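Side-chain contacts in germination-specific N-acetylmuramoyl-L-alanine amidase, Autolysin (Clostridioides difficile, PDB 7RAG), which probably hydrolyses the bond between N-acetylmuramic acid and L-alanine in peptidoglycan as a zinc-dependent amidase, and is allosterically activated by the lipoprotein GerS during spore formation: residues 138-143 with 149-154; 143-148 with 201-206. One frame throughout, in Å; residues are numbered along the deposited sequence.

Contact 1: residues 138-143 with 149-154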
ATOM      1  N   CYS B 138      17.114  -4.921  13.423  1.00 54.84           N
ATOM      2  CA  CYS B 138      15.901  -4.164  13.098  1.00 58.93           C
ATOM      3  C   CYS B 138      15.872  -2.825  13.831  1.00 56.32           C
ATOM      4  O   CYS B 138      15.603  -1.768  13.237  1.00 60.10           O
ATOM      5  CB  CYS B 138      14.651  -4.976  13.443  1.00 53.92           C
ATOM      6  SG  CYS B 138      14.358  -6.392  12.371  1.00 58.71           S
ATOM      7  N   ILE B 139      16.176  -2.852  15.125  1.00 57.14           N
ATOM      8  CA  ILE B 139      16.129  -1.622  15.902  1.00 54.57           C
ATOM      9  C   ILE B 139      17.235  -0.664  15.466  1.00 60.53           C
ATOM     10  O   ILE B 139      17.012   0.543  15.367  1.00 60.83           O
ATOM     11  CB  ILE B 139      16.189  -1.947  17.398  1.00 48.91           C
ATOM     12  CG1 ILE B 139      14.891  -2.627  17.796  1.00 46.18           C
ATOM     13  CG2 ILE B 139      16.455  -0.699  18.185  1.00 50.28           C
ATOM     14  CD1 ILE B 139      14.977  -3.361  19.086  1.00 49.45           C
ATOM     15  N   GLN B 140      18.434  -1.178  15.186  1.00 57.76           N
ATOM     16  CA  GLN B 140      19.525  -0.300  14.764  1.00 59.17           C
ATOM     17  C   GLN B 140      19.220   0.357  13.425  1.00 61.25           C
ATOM     18  O   GLN B 140      19.489   1.551  13.238  1.00 65.28           O
ATOM     19  CB  GLN B 140      20.839  -1.075  14.689  1.00 58.85           C
ATOM     20  CG  GLN B 140      22.056  -0.186  14.539  1.00 57.38           C
ATOM     21  CD  GLN B 140      22.279   0.718  15.730  1.00 61.49           C
ATOM     22  OE1 GLN B 140      22.243   0.270  16.874  1.00 64.67           O
ATOM     23  NE2 GLN B 140      22.509   2.000  15.470  1.00 61.44           N
ATOM     24  N   GLU B 141      18.645  -0.398  12.486  1.00 60.48           N
ATOM     25  CA  GLU B 141      18.214   0.185  11.216  1.00 62.98           C
ATOM     26  C   GLU B 141      17.192   1.301  11.430  1.00 67.38           C
ATOM     27  O   GLU B 141      17.282   2.363  10.801  1.00 70.48           O
ATOM     28  CB  GLU B 141      17.628  -0.901  10.312  1.00 66.15           C
ATOM     29  CG  GLU B 141      18.594  -1.494   9.314  1.00 78.41           C
ATOM     30  CD  GLU B 141      18.307  -2.966   9.062  1.00 89.36           C
ATOM     31  OE1 GLU B 141      17.181  -3.406   9.420  1.00 81.77           O
ATOM     32  OE2 GLU B 141      19.209  -3.679   8.536  1.00 93.05           O
ATOM     33  N   GLU B 142      16.205   1.085  12.314  1.00 61.74           N
ATOM     34  CA  GLU B 142      15.238   2.157  12.565  1.00 60.67           C
ATOM     35  C   GLU B 142      15.868   3.338  13.299  1.00 61.84           C
ATOM     36  O   GLU B 142      15.498   4.488  13.051  1.00 64.26           O
ATOM     37  CB  GLU B 142      14.040   1.640  13.343  1.00 55.58           C
ATOM     38  CG  GLU B 142      13.273   0.603  12.598  1.00 58.95           C
ATOM     39  CD  GLU B 142      12.985   1.015  11.183  1.00 66.38           C
ATOM     40  OE1 GLU B 142      12.323   2.055  10.996  1.00 66.22           O
ATOM     41  OE2 GLU B 142      13.433   0.303  10.251  1.00 78.21           O
ATOM     42  N   LEU B 143      16.801   3.087  14.214  1.00 63.44           N
ATOM     43  CA  LEU B 143      17.460   4.196  14.892  1.00 61.70           C
ATOM     44  C   LEU B 143      18.201   5.057  13.884  1.00 69.89           C
ATOM     45  O   LEU B 143      18.123   6.293  13.931  1.00 73.79           O
ATOM     46  CB  LEU B 143      18.407   3.679  15.972  1.00 55.88           C
ATOM     47  CG  LEU B 143      17.800   3.030  17.220  1.00 55.71           C
ATOM     48  CD1 LEU B 143      18.882   2.405  18.096  1.00 55.62           C
ATOM     49  CD2 LEU B 143      17.018   4.032  18.027  1.00 54.63           C
ATOM     50  N   LYS B 149      20.410   9.796  10.188  1.00 80.12           N
ATOM     51  CA  LYS B 149      20.913   9.055   9.040  1.00 80.14           C
ATOM     52  C   LYS B 149      22.429   9.045   9.000  1.00 81.22           C
ATOM     53  O   LYS B 149      23.017   8.210   8.304  1.00 81.70           O
ATOM     54  CB  LYS B 149      20.352   9.637   7.750  1.00 80.54           C
ATOM     55  CG  LYS B 149      18.880   9.353   7.572  1.00 82.82           C
ATOM     56  CD  LYS B 149      18.344   9.994   6.302  1.00 90.98           C
ATOM     57  CE  LYS B 149      16.854   9.726   6.171  1.00 84.81           C
ATOM     58  NZ  LYS B 149      16.586   8.279   6.297  1.00 77.07           N
ATOM     59  N   THR B 150      23.065   9.951   9.743  1.00 83.23           N
ATOM     60  CA  THR B 150      24.516   9.988   9.843  1.00 82.05           C
ATOM     61  C   THR B 150      25.068   8.733  10.505  1.00 85.36           C
ATOM     62  O   THR B 150      26.192   8.321  10.206  1.00 80.42           O
ATOM     63  CB  THR B 150      24.924  11.231  10.634  1.00 81.66           C
ATOM     64  OG1 THR B 150      25.809  12.030   9.861  1.00 83.45           O
ATOM     65  CG2 THR B 150      25.586  10.867  11.956  1.00 86.65           C
ATOM     66  N   ASN B 151      24.290   8.108  11.392  1.00 82.23           N
ATOM     67  CA  ASN B 151      24.807   7.040  12.240  1.00 80.52           C
ATOM     68  C   ASN B 151      25.009   5.754  11.433  1.00 81.04           C
ATOM     69  O   ASN B 151      24.058   5.215  10.855  1.00 82.85           O
ATOM     70  CB  ASN B 151      23.849   6.814  13.407  1.00 79.29           C
ATOM     71  CG  ASN B 151      24.430   5.924  14.471  1.00 72.97           C
ATOM     72  OD1 ASN B 151      25.609   5.594  14.433  1.00 76.13           O
ATOM     73  ND2 ASN B 151      23.608   5.531  15.435  1.00 72.10           N
ATOM     74  N   ASN B 152      26.248   5.260  11.396  1.00 75.86           N
ATOM     75  CA  ASN B 152      26.572   4.020  10.701  1.00 78.07           C
ATOM     76  C   ASN B 152      27.010   2.920  11.658  1.00 76.55           C
ATOM     77  O   ASN B 152      27.612   1.933  11.228  1.00 80.46           O
ATOM     78  CB  ASN B 152      27.653   4.258   9.641  1.00 79.88           C
ATOM     79  CG  ASN B 152      27.129   5.030   8.431  1.00 88.32           C
ATOM     80  OD1 ASN B 152      26.031   4.764   7.937  1.00 89.95           O
ATOM     81  ND2 ASN B 152      27.912   5.997   7.955  1.00 85.52           N
ATOM     82  N   ARG B 153      26.711   3.062  12.944  1.00 76.33           N
ATOM     83  CA  ARG B 153      27.054   2.017  13.896  1.00 76.26           C
ATOM     84  C   ARG B 153      26.366   0.704  13.528  1.00 77.46           C
ATOM     85  O   ARG B 153      25.241   0.682  13.021  1.00 78.78           O
ATOM     86  CB  ARG B 153      26.654   2.432  15.307  1.00 70.31           C
ATOM     87  CG  ARG B 153      27.470   3.560  15.888  1.00 69.78           C
ATOM     88  CD  ARG B 153      26.871   3.978  17.221  1.00 75.52           C
ATOM     89  NE  ARG B 153      27.663   4.988  17.911  1.00 76.33           N
ATOM     90  CZ  ARG B 153      28.754   4.717  18.612  1.00 77.14           C
ATOM     91  NH1 ARG B 153      29.186   3.472  18.706  1.00 70.90           N
ATOM     92  NH2 ARG B 153      29.417   5.693  19.207  1.00 86.69           N
ATOM     93  N   GLU B 154      27.064  -0.398  13.783  1.00 70.63           N
ATOM     94  CA  GLU B 154      26.531  -1.737  13.592  1.00 71.86           C
ATOM     95  C   GLU B 154      26.240  -2.358  14.952  1.00 77.65           C
ATOM     96  O   GLU B 154      26.840  -1.972  15.964  1.00 74.39           O
ATOM     97  CB  GLU B 154      27.514  -2.611  12.808  1.00 74.10           C
ATOM     98  CG  GLU B 154      27.673  -2.213  11.340  1.00 77.95           C
ATOM     99  CD  GLU B 154      26.507  -2.684  10.473  1.00 82.50           C
ATOM    100  OE1 GLU B 154      25.575  -3.309  11.027  1.00 90.33           O
ATOM    101  OE2 GLU B 154      26.515  -2.434   9.242  1.00 82.86           O
TER
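Q140 meets N151 and R153 where an Asx turn, in the loop between helix 130-147 and strand 156-158, folds back over the helix it has just left. The contact shows how residues 149-154 can lie against residues 138-143 with no hydrogen bond running directly between the two segments. The turn itself is local: the backbone N of R153 donates to OD1 of N151 at 3.1 Å, nearly straight at 164°, although the donor N sits above the plane of the N151 side-chain carbonyl, 55° out of it.

Across the contact the forces are van der Waals. CG of Q140 lies 3.6 Å from the carbonyl O of R153, and NE2 of Q140 comes within 4.2 Å of CB of R153. The Q140 chain leaves its helix with CG anti to N (chi1 -168°) and then bends at chi2, which brings the amide up against both loop residues.

The polar link is indirect. NE2 of Q140 and ND2 of N151 are both donors and do not bond each other; both give a hydrogen bond to the carbonyl O of A121, while OE1 of Q140 is paired with OG1 of T123. R153 extends away, its guanidinium bonded to the carbonyl O of Y119 and to Q122. With the Q140 and N151 amide planes almost perpendicular, their nitrogens, NE2 of Q140 and ND2 of N151, stand 3.7 Å apart.

Contact 2: residues 143-148 with 201-206. With EDO (1,2-ethanediol), chain D.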
ATOM      1  N   LEU B 143      16.801   3.087  14.214  1.00 63.44           N
ATOM      2  CA  LEU B 143      17.460   4.196  14.892  1.00 61.70           C
ATOM      3  C   LEU B 143      18.201   5.057  13.884  1.00 69.89           C
ATOM      4  O   LEU B 143      18.123   6.293  13.931  1.00 73.79           O
ATOM      5  CB  LEU B 143      18.407   3.679  15.972  1.00 55.88           C
ATOM      6  CG  LEU B 143      17.800   3.030  17.220  1.00 55.71           C
ATOM      7  CD1 LEU B 143      18.882   2.405  18.096  1.00 55.62           C
ATOM      8  CD2 LEU B 143      17.018   4.032  18.027  1.00 54.63           C
ATOM      9  N   LYS B 144      18.878   4.414  12.926  1.00 69.04           N
ATOM     10  CA  LYS B 144      19.519   5.145  11.836  1.00 69.35           C
ATOM     11  C   LYS B 144      18.501   5.923  11.008  1.00 69.19           C
ATOM     12  O   LYS B 144      18.646   7.132  10.812  1.00 70.94           O
ATOM     13  CB  LYS B 144      20.293   4.177  10.938  1.00 69.18           C
ATOM     14  CG  LYS B 144      21.149   4.857   9.879  1.00 73.58           C
ATOM     15  CD  LYS B 144      21.633   3.875   8.809  1.00 76.91           C
ATOM     16  CE  LYS B 144      22.292   4.609   7.632  1.00 85.85           C
ATOM     17  NZ  LYS B 144      22.408   3.798   6.362  1.00 87.48           N
ATOM     18  N   ARG B 145      17.459   5.248  10.511  1.00 67.42           N
ATOM     19  CA  ARG B 145      16.584   5.889   9.528  1.00 64.57           C
ATOM     20  C   ARG B 145      15.777   7.013  10.150  1.00 71.95           C
ATOM     21  O   ARG B 145      15.587   8.060   9.527  1.00 78.04           O
ATOM     22  CB  ARG B 145      15.637   4.876   8.889  1.00 67.80           C
ATOM     23  CG  ARG B 145      14.643   5.496   7.912  1.00 64.06           C
ATOM     24  CD  ARG B 145      13.573   4.493   7.462  1.00 64.55           C
ATOM     25  NE  ARG B 145      12.774   3.976   8.576  1.00 67.37           N
ATOM     26  CZ  ARG B 145      11.668   4.559   9.044  1.00 68.01           C
ATOM     27  NH1 ARG B 145      11.217   5.674   8.501  1.00 68.23           N
ATOM     28  NH2 ARG B 145      11.001   4.033  10.056  1.00 65.03           N
ATOM     29  N   VAL B 146      15.291   6.813  11.372  1.00 72.90           N
ATOM     30  CA  VAL B 146      14.393   7.760  12.014  1.00 70.61           C
ATOM     31  C   VAL B 146      15.159   8.841  12.761  1.00 69.52           C
ATOM     32  O   VAL B 146      14.812  10.020  12.680  1.00 74.97           O
ATOM     33  CB  VAL B 146      13.443   6.991  12.956  1.00 61.90           C
ATOM     34  CG1 VAL B 146      12.582   7.952  13.729  1.00 59.81           C
ATOM     35  CG2 VAL B 146      12.589   6.013  12.164  1.00 60.95           C
ATOM     36  N   VAL B 147      16.193   8.480  13.507  1.00 67.36           N
ATOM     37  CA  VAL B 147      16.798   9.437  14.423  1.00 73.36           C
ATOM     38  C   VAL B 147      17.965  10.178  13.784  1.00 78.52           C
ATOM     39  O   VAL B 147      18.122  11.385  13.971  1.00 83.24           O
ATOM     40  CB  VAL B 147      17.229   8.710  15.710  1.00 71.72           C
ATOM     41  CG1 VAL B 147      18.180   9.579  16.514  1.00 66.47           C
ATOM     42  CG2 VAL B 147      16.001   8.319  16.528  1.00 65.03           C
ATOM     43  N   ASP B 148      18.828   9.486  13.052  1.00 72.08           N
ATOM     44  CA  ASP B 148      20.049  10.124  12.580  1.00 76.85           C
ATOM     45  C   ASP B 148      20.599   9.298  11.415  1.00 82.20           C
ATOM     46  O   ASP B 148      21.213   8.249  11.637  1.00 84.89           O
ATOM     47  CB  ASP B 148      21.037  10.226  13.728  1.00 78.02           C
ATOM     48  CG  ASP B 148      22.359  10.804  13.319  1.00 85.95           C
ATOM     49  OD1 ASP B 148      22.428  11.429  12.239  1.00 85.41           O
ATOM     50  OD2 ASP B 148      23.327  10.636  14.092  1.00 90.08           O
ATOM     51  N   ILE B 201      12.555   2.657  18.146  1.00 51.26           N
ATOM     52  CA  ILE B 201      12.633   1.335  18.767  1.00 49.55           C
ATOM     53  C   ILE B 201      11.349   0.556  18.523  1.00 51.78           C
ATOM     54  O   ILE B 201      11.372  -0.655  18.233  1.00 53.03           O
ATOM     55  CB  ILE B 201      12.935   1.442  20.271  1.00 44.39           C
ATOM     56  CG1 ILE B 201      14.151   2.344  20.516  1.00 48.68           C
ATOM     57  CG2 ILE B 201      13.151   0.027  20.830  1.00 44.68           C
ATOM     58  CD1 ILE B 201      14.552   2.483  21.982  1.00 46.95           C
ATOM     59  N   TYR B 202      10.210   1.232  18.652  1.00 48.10           N
ATOM     60  CA  TYR B 202       8.919   0.591  18.457  1.00 49.67           C
ATOM     61  C   TYR B 202       8.785   0.066  17.037  1.00 53.13           C
ATOM     62  O   TYR B 202       8.341  -1.073  16.823  1.00 52.40           O
ATOM     63  CB  TYR B 202       7.817   1.594  18.795  1.00 46.51           C
ATOM     64  CG  TYR B 202       6.443   1.298  18.253  1.00 48.35           C
ATOM     65  CD1 TYR B 202       5.668   0.255  18.764  1.00 45.01           C
ATOM     66  CD2 TYR B 202       5.897   2.095  17.249  1.00 52.03           C
ATOM     67  CE1 TYR B 202       4.395   0.003  18.272  1.00 44.38           C
ATOM     68  CE2 TYR B 202       4.636   1.850  16.741  1.00 50.86           C
ATOM     69  CZ  TYR B 202       3.889   0.805  17.260  1.00 53.20           C
ATOM     70  OH  TYR B 202       2.635   0.582  16.753  1.00 54.33           O
ATOM     71  N   ILE B 203       9.206   0.863  16.052  1.00 51.21           N
ATOM     72  CA  ILE B 203       9.148   0.399  14.671  1.00 51.30           C
ATOM     73  C   ILE B 203      10.096  -0.776  14.468  1.00 51.79           C
ATOM     74  O   ILE B 203       9.760  -1.740  13.777  1.00 50.05           O
ATOM     75  CB  ILE B 203       9.431   1.560  13.700  1.00 53.58           C
ATOM     76  CG1 ILE B 203       8.241   2.526  13.694  1.00 54.15           C
ATOM     77  CG2 ILE B 203       9.655   1.057  12.294  1.00 56.63           C
ATOM     78  CD1 ILE B 203       6.913   1.829  13.457  1.00 51.95           C
ATOM     79  N   GLY B 204      11.286  -0.732  15.072  1.00 48.79           N
ATOM     80  CA  GLY B 204      12.199  -1.853  14.920  1.00 54.56           C
ATOM     81  C   GLY B 204      11.606  -3.148  15.442  1.00 54.00           C
ATOM     82  O   GLY B 204      11.637  -4.180  14.766  1.00 54.98           O
ATOM     83  N   ILE B 205      11.031  -3.091  16.645  1.00 53.27           N
ATOM     84  CA  ILE B 205      10.313  -4.226  17.218  1.00 52.19           C
ATOM     85  C   ILE B 205       9.236  -4.709  16.256  1.00 50.08           C
ATOM     86  O   ILE B 205       9.107  -5.904  15.991  1.00 52.50           O
ATOM     87  CB  ILE B 205       9.708  -3.835  18.584  1.00 52.26           C
ATOM     88  CG1 ILE B 205      10.792  -3.552  19.623  1.00 51.31           C
ATOM     89  CG2 ILE B 205       8.768  -4.916  19.118  1.00 48.14           C
ATOM     90  CD1 ILE B 205      10.225  -3.026  20.921  1.00 44.59           C
ATOM     91  N   GLN B 206       8.446  -3.783  15.721  1.00 54.04           N
ATOM     92  CA  GLN B 206       7.323  -4.179  14.869  1.00 56.70           C
ATOM     93  C   GLN B 206       7.789  -4.860  13.585  1.00 57.90           C
ATOM     94  O   GLN B 206       7.176  -5.834  13.140  1.00 61.79           O
ATOM     95  CB  GLN B 206       6.453  -2.967  14.553  1.00 52.75           C
ATOM     96  CG  GLN B 206       5.705  -2.417  15.771  1.00 50.68           C
ATOM     97  CD  GLN B 206       4.499  -3.254  16.158  1.00 51.51           C
ATOM     98  OE1 GLN B 206       4.579  -4.474  16.262  1.00 62.09           O
ATOM     99  NE2 GLN B 206       3.356  -2.594  16.358  1.00 64.59           N
TER
HETATM  100  C1  EDO D 302      -0.165   4.170  18.437  1.00 56.31           C
HETATM  101  O1  EDO D 302      -0.881   3.508  17.371  1.00 62.75           O
HETATM  102  C2  EDO D 302       1.296   3.818  18.301  1.00 54.50           C
HETATM  103  O2  EDO D 302       1.422   3.158  17.021  1.00 64.08           O
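L143 and I201 touch where helix 130-147 packs against helix 191-211, two helices on the same side of the mixed sheet in this Amidase_3 alpha/beta fold. The pair illustrates an interface apolar on its sheet side and mixed, with a charged arginine, at its outer margin.

The closed part is apolar. CD2 of L143 meets CG1 of I201 at 4.2 Å, and it is the end of the leucine that makes the approach. On the sheet side, I174 of strand 171-178 touches both side chains, A200 lies against L143, and L52 of helix 41-58 packs on I201, so each residue is buried by more than its partner across the helices. At this end of helix 130-147 the backbone widens into a pi-type turn: the carbonyl O of L143 takes a regular bond from N of V147 and a weak one from N of D148.

The outer part, where R145 is partly exposed, is looser in kind: a flexible polar chain lies beside one methyl. R145 points toward helix 191-211, and its chain bends at chi3 (60°), setting the guanidinium beside I203, whose CG2 lies near its plane at the edge. CG2 of V146 covers part of one guanidinium face. NH2 forms a salt bridge with OE1 of E142 of its own helix, whereas NH1 pairs with D85 of the lipoprotein chain, whose V87 packs on I203. The two carboxylates would help balance the arginine's charge.

On another side of helix 191-211, Y202 OH shares a 2.9 Å hydrogen bond with O2 of a 1,2-ethanediol, probably from the crystallisation liquor, and another with OG of S59. Back at the arginine, NH2 of R145 stands 4.0 Å from CG2 of I203.

Both contacts draw on helix 130-147 and share L143, and their centres lie 8 Å apart. Contact 1 ties the helix to the loop that follows it, beside the edge region of the sheet; contact 2 joins it to helix 191-211. They meet directly through E142, whose CG packs 3.4 Å from N of G204, and through C138, whose CB lies 3.4 Å from O of G204. Neither includes a zinc ligand: contact 1 is remote from the annotated sites, while the I201 side chain of contact 2 is about 10 Å from that of H109 and about 13 Å from the zinc ion. Contact 2 alone touches the lipoprotein.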